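Local structure of succinyl-CoA:3-ketoacid-coenzyme A transferase subunit B (Helicobacter pylori, 3RRL) at residues B[129-141]-B[163-175]. The protein transfers coenzyme A from succinyl-CoA to a 3-oxo acid, giving a 3-oxoacyl-CoA and succinate, as subunit B of the enzyme. Numbering follows the deposited sequence.
Sequences VHGAKKVIVIMEH and VVHQLITDLAVFE
Strand 134-138 and strand 166-168 run parallel, their axes 22° apart, with Ile-136, Val-137 and Ile-138 bridged to Gln-166, Leu-167 and Ile-168. They are neighbours in the central mixed sheet of this CoA-transferase fold; strand 166-168 then turns back through a hairpin into strand 172-177, which pairs with it antiparallel. Val-137 N donates to Gln-166 O, and Ile-168 N reaches Val-137 O at 2.9 Å; Met-139 N to Ile-168 O continues the pattern. At the start of the pairing, Val-135 O accepts from both His-165 N and Gln-166 N, while Val-135 N donates to His-165 ND1 (3.0 Å) from a position tilted out of that imidazole plane.

On the face bearing Ile-136, Gln-166 and Ile-168, which helix 2-10 packs against, the extended Lys-134 chain brings NZ over the amide of Gln-166. Lys-134 NZ meets Gln-166 OE1 at 2.9 Å but 62° out of the carbonyl plane, away from either lone pair. Glu-12 clasps both groups, by a salt bridge to Lys-134 and a hydrogen bond to Gln-166 NE2. On the other face Val-137 CG2 packs on Val-164 CG2 (3.7 Å).

Past the strands, the hairpin turn holds His-141 on several sides, and Thr-199 OG1 bonds its NE2. Its backbone N donates to the syn lone pair of Asp-170 OD1 (2.7 Å). With CG anti to the backbone N (chi1 -160°), the ring reaches Leu-171 CD1, a CH-pi contact over one face, 3.7 Å from the centroid. Thr-169 OG1, which accepts from Leu-171 N and Ala-172 N in an ST turn and ST motif, is hydrogen-bonded to His-141 ND1 (2.7 Å), at the ring edge and in its plane.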
loop_
_atom_site.group_PDB
_atom_site.type_symbol
_atom_site.label_atom_id
_atom_site.label_comp_id
_atom_site.label_asym_id
_atom_site.label_seq_id
_atom_site.Cartn_x
_atom_site.Cartn_y
_atom_site.Cartn_z
ATOM N N VAL B 129 5.710 11.146 -15.728
ATOM C CA VAL B 129 6.988 11.559 -16.333
ATOM C C VAL B 129 8.225 10.959 -15.663
ATOM O O VAL B 129 9.242 10.739 -16.322
ATOM C CB VAL B 129 7.179 13.114 -16.401
ATOM C CG1 VAL B 129 6.189 13.753 -17.356
ATOM C CG2 VAL B 129 7.106 13.753 -15.014
ATOM N N HIS B 130 8.160 10.738 -14.353
ATOM C CA HIS B 130 9.248 10.056 -13.651
ATOM C C HIS B 130 9.204 8.526 -13.719
ATOM O O HIS B 130 10.239 7.879 -13.899
ATOM C CB HIS B 130 9.339 10.523 -12.201
ATOM C CG HIS B 130 9.817 11.932 -12.060
ATOM N ND1 HIS B 130 8.957 12.998 -11.918
ATOM C CD2 HIS B 130 11.066 12.454 -12.060
ATOM C CE1 HIS B 130 9.654 14.116 -11.826
ATOM N NE2 HIS B 130 10.937 13.813 -11.911
ATOM N N GLY B 131 8.014 7.952 -13.573
ATOM C CA GLY B 131 7.871 6.505 -13.459
ATOM C C GLY B 131 7.974 5.691 -14.741
ATOM O O GLY B 131 8.578 4.618 -14.747
ATOM N N ALA B 132 7.381 6.186 -15.827
ATOM C CA ALA B 132 7.322 5.431 -17.080
ATOM C C ALA B 132 8.726 5.078 -17.579
ATOM O O ALA B 132 9.624 5.907 -17.514
ATOM C CB ALA B 132 6.566 6.226 -18.130
ATOM N N LYS B 133 8.929 3.851 -18.057
ATOM C CA LYS B 133 10.247 3.469 -18.585
ATOM C C LYS B 133 10.642 4.364 -19.763
ATOM O O LYS B 133 11.815 4.715 -19.931
ATOM C CB LYS B 133 10.280 1.996 -19.005
ATOM C CG LYS B 133 10.111 1.016 -17.848
ATOM C CD LYS B 133 10.070 -0.424 -18.347
ATOM C CE LYS B 133 9.266 -1.312 -17.409
ATOM N NZ LYS B 133 8.974 -2.651 -18.018
ATOM N N LYS B 134 9.662 4.725 -20.583
ATOM C CA LYS B 134 9.893 5.704 -21.632
ATOM C C LYS B 134 8.799 6.764 -21.626
ATOM O O LYS B 134 7.612 6.451 -21.536
ATOM C CB LYS B 134 9.975 5.042 -23.005
ATOM C CG LYS B 134 10.369 6.014 -24.089
ATOM C CD LYS B 134 10.444 5.358 -25.452
ATOM C CE LYS B 134 10.879 6.371 -26.506
ATOM N NZ LYS B 134 10.741 5.839 -27.889
ATOM N N VAL B 135 9.216 8.021 -21.707
ATOM C CA VAL B 135 8.293 9.139 -21.730
ATOM C C VAL B 135 8.339 9.801 -23.094
ATOM O O VAL B 135 9.374 10.319 -23.499
ATOM C CB VAL B 135 8.645 10.173 -20.655
ATOM C CG1 VAL B 135 7.799 11.418 -20.825
ATOM C CG2 VAL B 135 8.464 9.574 -19.257
ATOM N N ILE B 136 7.216 9.762 -23.805
ATOM C CA ILE B 136 7.087 10.423 -25.095
ATOM C C ILE B 136 6.114 11.601 -25.009
ATOM O O ILE B 136 4.986 11.445 -24.551
ATOM C CB ILE B 136 6.557 9.456 -26.166
ATOM C CG1 ILE B 136 7.437 8.211 -26.250
ATOM C CG2 ILE B 136 6.469 10.149 -27.524
ATOM C CD1 ILE B 136 6.889 7.153 -27.196
ATOM N N VAL B 137 6.553 12.777 -25.449
ATOM C CA VAL B 137 5.666 13.926 -25.557
ATOM C C VAL B 137 5.293 14.133 -27.023
ATOM O O VAL B 137 6.160 14.120 -27.900
ATOM C CB VAL B 137 6.318 15.214 -25.023
ATOM C CG1 VAL B 137 5.447 16.428 -25.352
ATOM C CG2 VAL B 137 6.552 15.119 -23.531
ATOM N N ILE B 138 4.003 14.307 -27.285
ATOM C CA ILE B 138 3.535 14.597 -28.632
ATOM C C ILE B 138 2.756 15.907 -28.620
ATOM O O ILE B 138 1.855 16.107 -27.801
ATOM C CB ILE B 138 2.689 13.451 -29.226
ATOM C CG1 ILE B 138 1.317 13.367 -28.542
ATOM C CG2 ILE B 138 3.453 12.138 -29.143
ATOM C CD1 ILE B 138 0.369 12.362 -29.195
HETATM N N MSE B 139 3.135 16.801 -29.519
HETATM C CA MSE B 139 2.769 18.195 -29.391
HETATM C C MSE B 139 2.804 18.891 -30.738
HETATM O O MSE B 139 3.650 18.577 -31.575
HETATM C CB MSE B 139 3.808 18.832 -28.484
HETATM C CG MSE B 139 3.573 20.255 -28.114
HETATM SE SE MSE B 139 5.029 20.727 -26.928
HETATM C CE MSE B 139 6.485 20.763 -28.216
ATOM N N GLU B 140 1.924 19.865 -30.939
ATOM C CA GLU B 140 2.049 20.738 -32.100
ATOM C C GLU B 140 3.291 21.600 -31.908
ATOM O O GLU B 140 3.554 22.085 -30.805
ATOM C CB GLU B 140 0.791 21.588 -32.290
ATOM C CG GLU B 140 -0.358 20.828 -32.945
ATOM C CD GLU B 140 -1.695 21.522 -32.785
ATOM O OE1 GLU B 140 -1.897 22.586 -33.407
ATOM O OE2 GLU B 140 -2.545 20.999 -32.031
ATOM N N HIS B 141 4.063 21.766 -32.980
ATOM C CA HIS B 141 5.399 22.357 -32.892
ATOM C C HIS B 141 5.379 23.845 -32.530
ATOM O O HIS B 141 6.261 24.325 -31.819
ATOM C CB HIS B 141 6.176 22.134 -34.196
ATOM C CG HIS B 141 7.661 22.264 -34.045
ATOM N ND1 HIS B 141 8.508 21.175 -34.036
ATOM C CD2 HIS B 141 8.451 23.355 -33.889
ATOM C CE1 HIS B 141 9.755 21.587 -33.883
ATOM N NE2 HIS B 141 9.747 22.906 -33.796
ATOM N N VAL B 163 12.796 15.025 -18.083
ATOM C CA VAL B 163 12.016 13.789 -18.118
ATOM C C VAL B 163 11.674 13.251 -19.513
ATOM O O VAL B 163 11.252 12.104 -19.650
ATOM C CB VAL B 163 10.712 13.964 -17.325
ATOM C CG1 VAL B 163 11.027 14.188 -15.853
ATOM C CG2 VAL B 163 9.890 15.123 -17.903
ATOM N N VAL B 164 11.865 14.052 -20.551
ATOM C CA VAL B 164 11.344 13.674 -21.863
ATOM C C VAL B 164 12.363 12.848 -22.623
ATOM O O VAL B 164 13.477 13.299 -22.829
ATOM C CB VAL B 164 10.953 14.912 -22.705
ATOM C CG1 VAL B 164 10.473 14.494 -24.092
ATOM C CG2 VAL B 164 9.878 15.719 -21.986
ATOM N N HIS B 165 11.996 11.623 -22.990
ATOM C CA HIS B 165 12.873 10.759 -23.777
ATOM C C HIS B 165 12.788 11.056 -25.268
ATOM O O HIS B 165 13.802 11.085 -25.969
ATOM C CB HIS B 165 12.572 9.279 -23.513
ATOM C CG HIS B 165 12.981 8.818 -22.149
ATOM N ND1 HIS B 165 12.102 8.766 -21.089
ATOM C CD2 HIS B 165 14.176 8.410 -21.667
ATOM C CE1 HIS B 165 12.738 8.334 -20.015
ATOM N NE2 HIS B 165 13.998 8.111 -20.338
ATOM N N GLN B 166 11.569 11.278 -25.749
ATOM C CA GLN B 166 11.344 11.467 -27.173
ATOM C C GLN B 166 10.237 12.492 -27.390
ATOM O O GLN B 166 9.239 12.512 -26.665
ATOM C CB GLN B 166 10.984 10.130 -27.815
ATOM C CG GLN B 166 10.528 10.204 -29.268
ATOM C CD GLN B 166 10.016 8.856 -29.768
ATOM O OE1 GLN B 166 9.322 8.139 -29.048
ATOM N NE2 GLN B 166 10.375 8.499 -30.988
ATOM N N LEU B 167 10.427 13.355 -28.378
ATOM C CA LEU B 167 9.449 14.391 -28.676
ATOM C C LEU B 167 9.025 14.290 -30.137
ATOM O O LEU B 167 9.857 14.339 -31.044
ATOM C CB LEU B 167 10.016 15.784 -28.373
ATOM C CG LEU B 167 9.286 16.975 -29.002
ATOM C CD1 LEU B 167 7.878 17.124 -28.438
ATOM C CD2 LEU B 167 10.085 18.268 -28.818
ATOM N N ILE B 168 7.727 14.124 -30.349
ATOM C CA ILE B 168 7.174 14.013 -31.687
ATOM C C ILE B 168 6.268 15.210 -31.956
ATOM O O ILE B 168 5.283 15.414 -31.249
ATOM C CB ILE B 168 6.343 12.720 -31.812
ATOM C CG1 ILE B 168 7.200 11.493 -31.478
ATOM C CG2 ILE B 168 5.731 12.599 -33.194
ATOM C CD1 ILE B 168 6.435 10.176 -31.549
ATOM N N THR B 169 6.607 16.011 -32.963
ATOM C CA THR B 169 5.730 17.096 -33.397
ATOM C C THR B 169 5.296 16.906 -34.860
ATOM O O THR B 169 5.661 15.915 -35.502
ATOM C CB THR B 169 6.395 18.486 -33.219
ATOM O OG1 THR B 169 7.330 18.726 -34.279
ATOM C CG2 THR B 169 7.109 18.565 -31.882
ATOM N N ASP B 170 4.517 17.849 -35.379
ATOM C CA ASP B 170 4.079 17.800 -36.779
ATOM C C ASP B 170 5.241 18.050 -37.749
ATOM O O ASP B 170 5.130 17.810 -38.957
ATOM C CB ASP B 170 2.959 18.818 -37.026
ATOM C CG ASP B 170 3.260 20.174 -36.409
ATOM O OD1 ASP B 170 3.546 20.219 -35.194
ATOM O OD2 ASP B 170 3.236 21.192 -37.136
ATOM N N LEU B 171 6.352 18.534 -37.208
ATOM C CA LEU B 171 7.549 18.828 -37.999
ATOM C C LEU B 171 8.572 17.707 -37.902
ATOM O O LEU B 171 9.032 17.188 -38.920
ATOM C CB LEU B 171 8.185 20.164 -37.604
ATOM C CG LEU B 171 7.309 21.405 -37.755
ATOM C CD1 LEU B 171 8.122 22.671 -37.493
ATOM C CD2 LEU B 171 6.679 21.444 -39.137
ATOM N N ALA B 172 8.951 17.366 -36.680
ATOM C CA ALA B 172 10.045 16.443 -36.458
ATOM C C ALA B 172 9.973 15.547 -35.232
ATOM O O ALA B 172 9.142 15.717 -34.358
ATOM C CB ALA B 172 11.323 17.220 -36.423
ATOM N N VAL B 173 10.871 14.576 -35.213
ATOM C CA VAL B 173 11.051 13.696 -34.086
ATOM C C VAL B 173 12.418 13.987 -33.470
ATOM O O VAL B 173 13.420 14.023 -34.157
ATOM C CB VAL B 173 10.974 12.231 -34.488
ATOM C CG1 VAL B 173 11.133 11.356 -33.285
ATOM C CG2 VAL B 173 9.688 11.952 -35.185
ATOM N N PHE B 174 12.436 14.196 -32.163
ATOM C CA PHE B 174 13.647 14.489 -31.436
ATOM C C PHE B 174 13.839 13.478 -30.327
ATOM O O PHE B 174 12.881 12.952 -29.795
ATOM C CB PHE B 174 13.566 15.856 -30.770
ATOM C CG PHE B 174 13.394 16.998 -31.710
ATOM C CD1 PHE B 174 14.485 17.707 -32.157
ATOM C CD2 PHE B 174 12.139 17.389 -32.116
ATOM C CE1 PHE B 174 14.326 18.761 -33.002
ATOM C CE2 PHE B 174 11.980 18.447 -32.964
ATOM C CZ PHE B 174 13.074 19.135 -33.405
ATOM N N GLU B 175 15.093 13.212 -29.990
ATOM C CA GLU B 175 15.423 12.364 -28.854
ATOM C C GLU B 175 16.292 13.121 -27.857
ATOM O O GLU B 175 16.938 14.108 -28.202
ATOM C CB GLU B 175 16.103 11.077 -29.317
ATOM C CG GLU B 175 15.136 10.117 -29.990
ATOM C CD GLU B 175 15.807 8.876 -30.554
ATOM O OE1 GLU B 175 17.052 8.767 -30.463
ATOM O OE2 GLU B 175 15.079 8.011 -31.095
HETATM O O HOH W 1 13.069 7.717 -28.755
#